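Local coordinates for thioredoxin-like protein (Klebsiella pneumoniae subsp. pneumoniae MGH 78578, PDB 3TY1) that is of uncertain function but belongs to the galactose mutarotase-like supersandwich proteins and probably binds carbohydrate, at residues Leu266-Val278 against Val358-Asn372. Residues are numbered along the deposited sequence; the frame is centred on the assembly and turned at random.
Sequences LADENHQTLAAVV and VAAVEQKIAKIQGDN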
loop_
_atom_site.group_PDB
_atom_site.type_symbol
_atom_site.label_atom_id
_atom_site.label_comp_id
_atom_site.label_asym_id
_atom_site.label_seq_id
_atom_site.Cartn_x
_atom_site.Cartn_y
_atom_site.Cartn_z
ATOM N N LEU A 266 -12.618 37.289 13.162
ATOM C CA LEU A 266 -12.683 38.679 12.663
ATOM C C LEU A 266 -11.371 38.949 11.927
ATOM O O LEU A 266 -10.360 38.281 12.177
ATOM C CB LEU A 266 -12.838 39.651 13.815
ATOM C CG LEU A 266 -14.177 39.577 14.538
ATOM C CD1 LEU A 266 -14.051 40.275 15.885
ATOM C CD2 LEU A 266 -15.292 40.180 13.648
ATOM N N ALA A 267 -11.393 39.882 10.996
ATOM C CA ALA A 267 -10.208 40.219 10.177
ATOM C C ALA A 267 -10.001 41.724 10.159
ATOM O O ALA A 267 -10.934 42.448 10.386
ATOM C CB ALA A 267 -10.404 39.727 8.745
ATOM N N ASP A 268 -8.780 42.189 9.869
ATOM C CA ASP A 268 -8.526 43.623 9.667
ATOM C C ASP A 268 -9.091 44.007 8.281
ATOM O O ASP A 268 -9.641 43.161 7.572
ATOM C CB ASP A 268 -7.010 43.949 9.851
ATOM C CG ASP A 268 -6.095 43.379 8.739
ATOM O OD1 ASP A 268 -6.549 42.913 7.670
ATOM O OD2 ASP A 268 -4.865 43.436 8.937
ATOM N N GLU A 269 -8.909 45.254 7.866
ATOM C CA GLU A 269 -9.474 45.746 6.597
ATOM C C GLU A 269 -8.834 45.144 5.341
ATOM O O GLU A 269 -9.365 45.298 4.252
ATOM C CB GLU A 269 -9.411 47.288 6.515
ATOM C CG GLU A 269 -8.001 47.895 6.251
ATOM C CD GLU A 269 -7.386 48.541 7.474
ATOM O OE1 GLU A 269 -7.040 47.780 8.415
ATOM O OE2 GLU A 269 -7.269 49.808 7.478
ATOM N N ASN A 270 -7.674 44.505 5.489
ATOM C CA ASN A 270 -7.021 43.793 4.393
ATOM C C ASN A 270 -7.308 42.281 4.465
ATOM O O ASN A 270 -6.643 41.500 3.799
ATOM C CB ASN A 270 -5.517 44.061 4.443
ATOM C CG ASN A 270 -5.202 45.543 4.407
ATOM O OD1 ASN A 270 -4.426 46.030 5.222
ATOM N ND2 ASN A 270 -5.846 46.272 3.505
ATOM N N HIS A 271 -8.313 41.904 5.262
ATOM C CA HIS A 271 -8.829 40.526 5.392
ATOM C C HIS A 271 -7.842 39.594 6.056
ATOM O O HIS A 271 -7.947 38.393 5.917
ATOM C CB HIS A 271 -9.261 39.948 4.042
ATOM C CG HIS A 271 -10.184 40.834 3.278
ATOM N ND1 HIS A 271 -11.548 40.814 3.459
ATOM C CD2 HIS A 271 -9.936 41.771 2.332
ATOM C CE1 HIS A 271 -12.103 41.712 2.662
ATOM N NE2 HIS A 271 -11.146 42.311 1.974
ATOM N N GLN A 272 -6.890 40.151 6.786
ATOM C CA GLN A 272 -5.898 39.370 7.468
ATOM C C GLN A 272 -6.362 39.217 8.907
ATOM O O GLN A 272 -6.911 40.170 9.505
ATOM C CB GLN A 272 -4.535 40.061 7.444
ATOM C CG GLN A 272 -3.963 40.359 6.052
ATOM C CD GLN A 272 -3.963 39.149 5.154
ATOM O OE1 GLN A 272 -3.257 38.168 5.415
ATOM N NE2 GLN A 272 -4.769 39.205 4.086
ATOM N N THR A 273 -6.149 38.022 9.460
ATOM C CA THR A 273 -6.402 37.775 10.862
ATOM C C THR A 273 -5.174 37.092 11.481
ATOM O O THR A 273 -4.240 36.742 10.766
ATOM C CB THR A 273 -7.680 36.959 11.068
ATOM O OG1 THR A 273 -8.062 37.033 12.447
ATOM C CG2 THR A 273 -7.479 35.512 10.646
ATOM N N LEU A 274 -5.190 36.929 12.803
ATOM C CA LEU A 274 -4.030 36.444 13.548
ATOM C C LEU A 274 -4.539 35.628 14.711
ATOM O O LEU A 274 -5.419 36.087 15.442
ATOM C CB LEU A 274 -3.191 37.642 14.039
ATOM C CG LEU A 274 -1.806 37.504 14.630
ATOM C CD1 LEU A 274 -0.863 36.848 13.633
ATOM C CD2 LEU A 274 -1.255 38.865 15.069
ATOM N N ALA A 275 -4.003 34.427 14.867
ATOM C CA ALA A 275 -4.309 33.553 15.991
ATOM C C ALA A 275 -3.005 33.061 16.596
ATOM O O ALA A 275 -1.975 32.911 15.883
ATOM C CB ALA A 275 -5.161 32.384 15.517
ATOM N N ALA A 276 -3.034 32.762 17.881
ATOM C CA ALA A 276 -1.790 32.379 18.568
ATOM C C ALA A 276 -2.025 31.531 19.828
ATOM O O ALA A 276 -3.104 31.584 20.438
ATOM C CB ALA A 276 -1.008 33.663 18.930
ATOM N N VAL A 277 -1.021 30.730 20.169
ATOM C CA VAL A 277 -0.944 30.042 21.425
ATOM C C VAL A 277 0.292 30.590 22.129
ATOM O O VAL A 277 1.356 30.740 21.535
ATOM C CB VAL A 277 -0.926 28.518 21.308
ATOM C CG1 VAL A 277 0.178 28.019 20.355
ATOM C CG2 VAL A 277 -0.738 27.904 22.708
ATOM N N VAL A 278 0.124 30.958 23.389
ATOM C CA VAL A 278 1.196 31.537 24.167
ATOM C C VAL A 278 1.254 30.815 25.509
ATOM O O VAL A 278 0.245 30.305 26.003
ATOM C CB VAL A 278 1.005 33.050 24.322
ATOM C CG1 VAL A 278 0.882 33.727 22.947
ATOM C CG2 VAL A 278 -0.223 33.380 25.206
ATOM N N VAL A 358 5.191 38.476 22.171
ATOM C CA VAL A 358 3.844 38.039 22.557
ATOM C C VAL A 358 2.886 39.254 22.765
ATOM O O VAL A 358 1.718 39.225 22.337
ATOM C CB VAL A 358 3.899 37.147 23.834
ATOM C CG1 VAL A 358 2.505 36.874 24.392
ATOM C CG2 VAL A 358 4.696 35.818 23.539
ATOM N N ALA A 359 3.384 40.316 23.414
ATOM C CA ALA A 359 2.569 41.505 23.723
ATOM C C ALA A 359 2.109 42.185 22.433
ATOM O O ALA A 359 0.938 42.583 22.320
ATOM C CB ALA A 359 3.336 42.474 24.631
ATOM N N ALA A 360 3.011 42.280 21.462
ATOM C CA ALA A 360 2.709 42.823 20.132
ATOM C C ALA A 360 1.601 42.017 19.418
ATOM O O ALA A 360 0.687 42.583 18.804
ATOM C CB ALA A 360 3.998 42.889 19.256
ATOM N N VAL A 361 1.682 40.696 19.493
ATOM C CA VAL A 361 0.631 39.838 18.920
ATOM C C VAL A 361 -0.699 40.057 19.655
ATOM O O VAL A 361 -1.748 40.270 19.025
ATOM C CB VAL A 361 1.034 38.345 18.962
ATOM C CG1 VAL A 361 -0.174 37.419 18.788
ATOM C CG2 VAL A 361 2.086 38.083 17.888
ATOM N N GLU A 362 -0.630 40.084 20.984
ATOM C CA GLU A 362 -1.838 40.258 21.796
ATOM C C GLU A 362 -2.509 41.625 21.532
ATOM O O GLU A 362 -3.738 41.715 21.431
ATOM C CB GLU A 362 -1.507 39.997 23.267
ATOM C CG GLU A 362 -2.719 39.734 24.131
ATOM C CD GLU A 362 -2.404 39.068 25.470
ATOM O OE1 GLU A 362 -1.248 38.638 25.721
ATOM O OE2 GLU A 362 -3.341 38.983 26.294
ATOM N N GLN A 363 -1.688 42.662 21.348
ATOM C CA GLN A 363 -2.147 44.036 21.043
ATOM C C GLN A 363 -2.776 44.131 19.638
ATOM O O GLN A 363 -3.800 44.805 19.457
ATOM C CB GLN A 363 -0.990 45.067 21.163
ATOM C CG GLN A 363 -0.874 45.867 22.488
ATOM C CD GLN A 363 -0.049 45.204 23.625
ATOM O OE1 GLN A 363 -0.433 44.156 24.185
ATOM N NE2 GLN A 363 1.066 45.861 24.003
ATOM N N LYS A 364 -2.181 43.466 18.644
ATOM C CA LYS A 364 -2.761 43.439 17.289
ATOM C C LYS A 364 -4.109 42.719 17.291
ATOM O O LYS A 364 -5.061 43.176 16.661
ATOM C CB LYS A 364 -1.814 42.803 16.268
ATOM C CG LYS A 364 -2.267 42.915 14.808
ATOM C CD LYS A 364 -2.283 44.366 14.249
ATOM C CE LYS A 364 -3.204 44.489 13.015
ATOM N NZ LYS A 364 -3.459 45.913 12.583
ATOM N N ILE A 365 -4.192 41.619 18.030
ATOM C CA ILE A 365 -5.429 40.831 18.143
ATOM C C ILE A 365 -6.526 41.678 18.822
ATOM O O ILE A 365 -7.656 41.776 18.312
ATOM C CB ILE A 365 -5.183 39.466 18.861
ATOM C CG1 ILE A 365 -4.421 38.510 17.919
ATOM C CG2 ILE A 365 -6.493 38.874 19.292
ATOM C CD1 ILE A 365 -4.000 37.171 18.525
ATOM N N ALA A 366 -6.154 42.348 19.913
ATOM C CA ALA A 366 -7.080 43.251 20.643
ATOM C C ALA A 366 -7.573 44.413 19.767
ATOM O O ALA A 366 -8.692 44.873 19.923
ATOM C CB ALA A 366 -6.436 43.765 21.937
ATOM N N LYS A 367 -6.735 44.896 18.860
ATOM C CA LYS A 367 -7.120 45.944 17.911
ATOM C C LYS A 367 -8.139 45.434 16.870
ATOM O O LYS A 367 -9.088 46.130 16.549
ATOM C CB LYS A 367 -5.887 46.517 17.201
ATOM C CG LYS A 367 -6.192 47.643 16.226
ATOM C CD LYS A 367 -4.943 48.385 15.789
ATOM C CE LYS A 367 -5.295 49.605 14.944
ATOM N NZ LYS A 367 -4.054 50.314 14.525
ATOM N N ILE A 368 -7.933 44.233 16.338
ATOM C CA ILE A 368 -8.863 43.623 15.363
ATOM C C ILE A 368 -10.205 43.300 16.041
ATOM O O ILE A 368 -11.269 43.533 15.468
ATOM C CB ILE A 368 -8.274 42.347 14.708
ATOM C CG1 ILE A 368 -7.030 42.698 13.876
ATOM C CG2 ILE A 368 -9.297 41.691 13.771
ATOM C CD1 ILE A 368 -6.261 41.481 13.394
ATOM N N GLN A 369 -10.143 42.804 17.277
ATOM C CA GLN A 369 -11.340 42.511 18.067
ATOM C C GLN A 369 -12.112 43.777 18.322
ATOM O O GLN A 369 -13.336 43.759 18.287
ATOM C CB GLN A 369 -10.983 41.878 19.414
ATOM C CG GLN A 369 -12.184 41.399 20.252
ATOM C CD GLN A 369 -12.850 40.160 19.683
ATOM O OE1 GLN A 369 -12.191 39.165 19.432
ATOM N NE2 GLN A 369 -14.174 40.201 19.521
ATOM N N GLY A 370 -11.388 44.857 18.636
ATOM C CA GLY A 370 -11.978 46.179 18.868
ATOM C C GLY A 370 -13.102 46.106 19.879
ATOM O O GLY A 370 -12.939 45.477 20.934
ATOM N N ASP A 371 -14.243 46.713 19.542
ATOM C CA ASP A 371 -15.451 46.638 20.378
ATOM C C ASP A 371 -16.446 45.501 20.050
ATOM O O ASP A 371 -17.559 45.484 20.610
ATOM C CB ASP A 371 -16.194 47.986 20.345
ATOM C CG ASP A 371 -15.399 49.111 21.001
ATOM O OD1 ASP A 371 -14.541 48.811 21.870
ATOM O OD2 ASP A 371 -15.647 50.296 20.660
ATOM N N ASN A 372 -16.087 44.570 19.165
ATOM C CA ASN A 372 -17.000 43.459 18.831
ATOM C C ASN A 372 -17.046 42.504 20.030
ATOM O O ASN A 372 -16.002 42.194 20.621
ATOM C CB ASN A 372 -16.562 42.707 17.562
ATOM C CG ASN A 372 -16.377 43.632 16.349
ATOM O OD1 ASN A 372 -17.332 43.948 15.644
ATOM N ND2 ASN A 372 -15.128 44.046 16.095
#
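Leu-266 CD1 lies over one face of the Gln-369 carboxamide, 3.6 Å from Gln-369 NE2, and also over a face of the Asn-372 carboxamide, 3.9 Å from Asn-372 ND2; the two amide planes are steeply inclined to each other. At their edges the amides bond within the helix-ending turn: Gln-369 NE2 donates a hydrogen bond to Asn-372 O, Asn-372 ND2 donates one to Gln-369 O, and Gln-369 OE1 takes Ile-229 N. The third flat group, the Asp-268 carboxylate, receives Asn-270 N and Gln-272 N on opposite faces at OD1, the former closing an Asx turn. Asp-268 CB rests 4.2 Å from Ile-368 CG1, while Asp-268 OD2 is hydrogen-bonded to a methylpentanediol, probably from the crystallisation liquor, and stays 4.6 Å from Lys-364 NZ.

Ile-368 fits under this loop, CG2 reaching Ala-267 C at 3.7 Å. Farther along, Leu-274, with CG anti to the backbone N (chi1 -169°), sends CD2 across Val-361 and the foot of Lys-364. Ile-365 CD1 presses on Leu-274 O at 3.6 Å, and Val-278 CG1 meets Val-358 CG1 at 3.8 Å. Helix 355-369, following strand 342-352, thus packs on strand 272-278 of the large antiparallel sheet, at 132° between directions; Leu-226 and Pro-228 of neighbouring strand 224-229 extend its seat.

No hydrogen bond crosses the contact. Cohesion between strand and helix is therefore essentially apolar, with the loop and helix-end polar groups held within their own segments or by partners outside the contact; Leu-274 O is buried with no hydrogen-bond partner in the model, probably at some energetic cost.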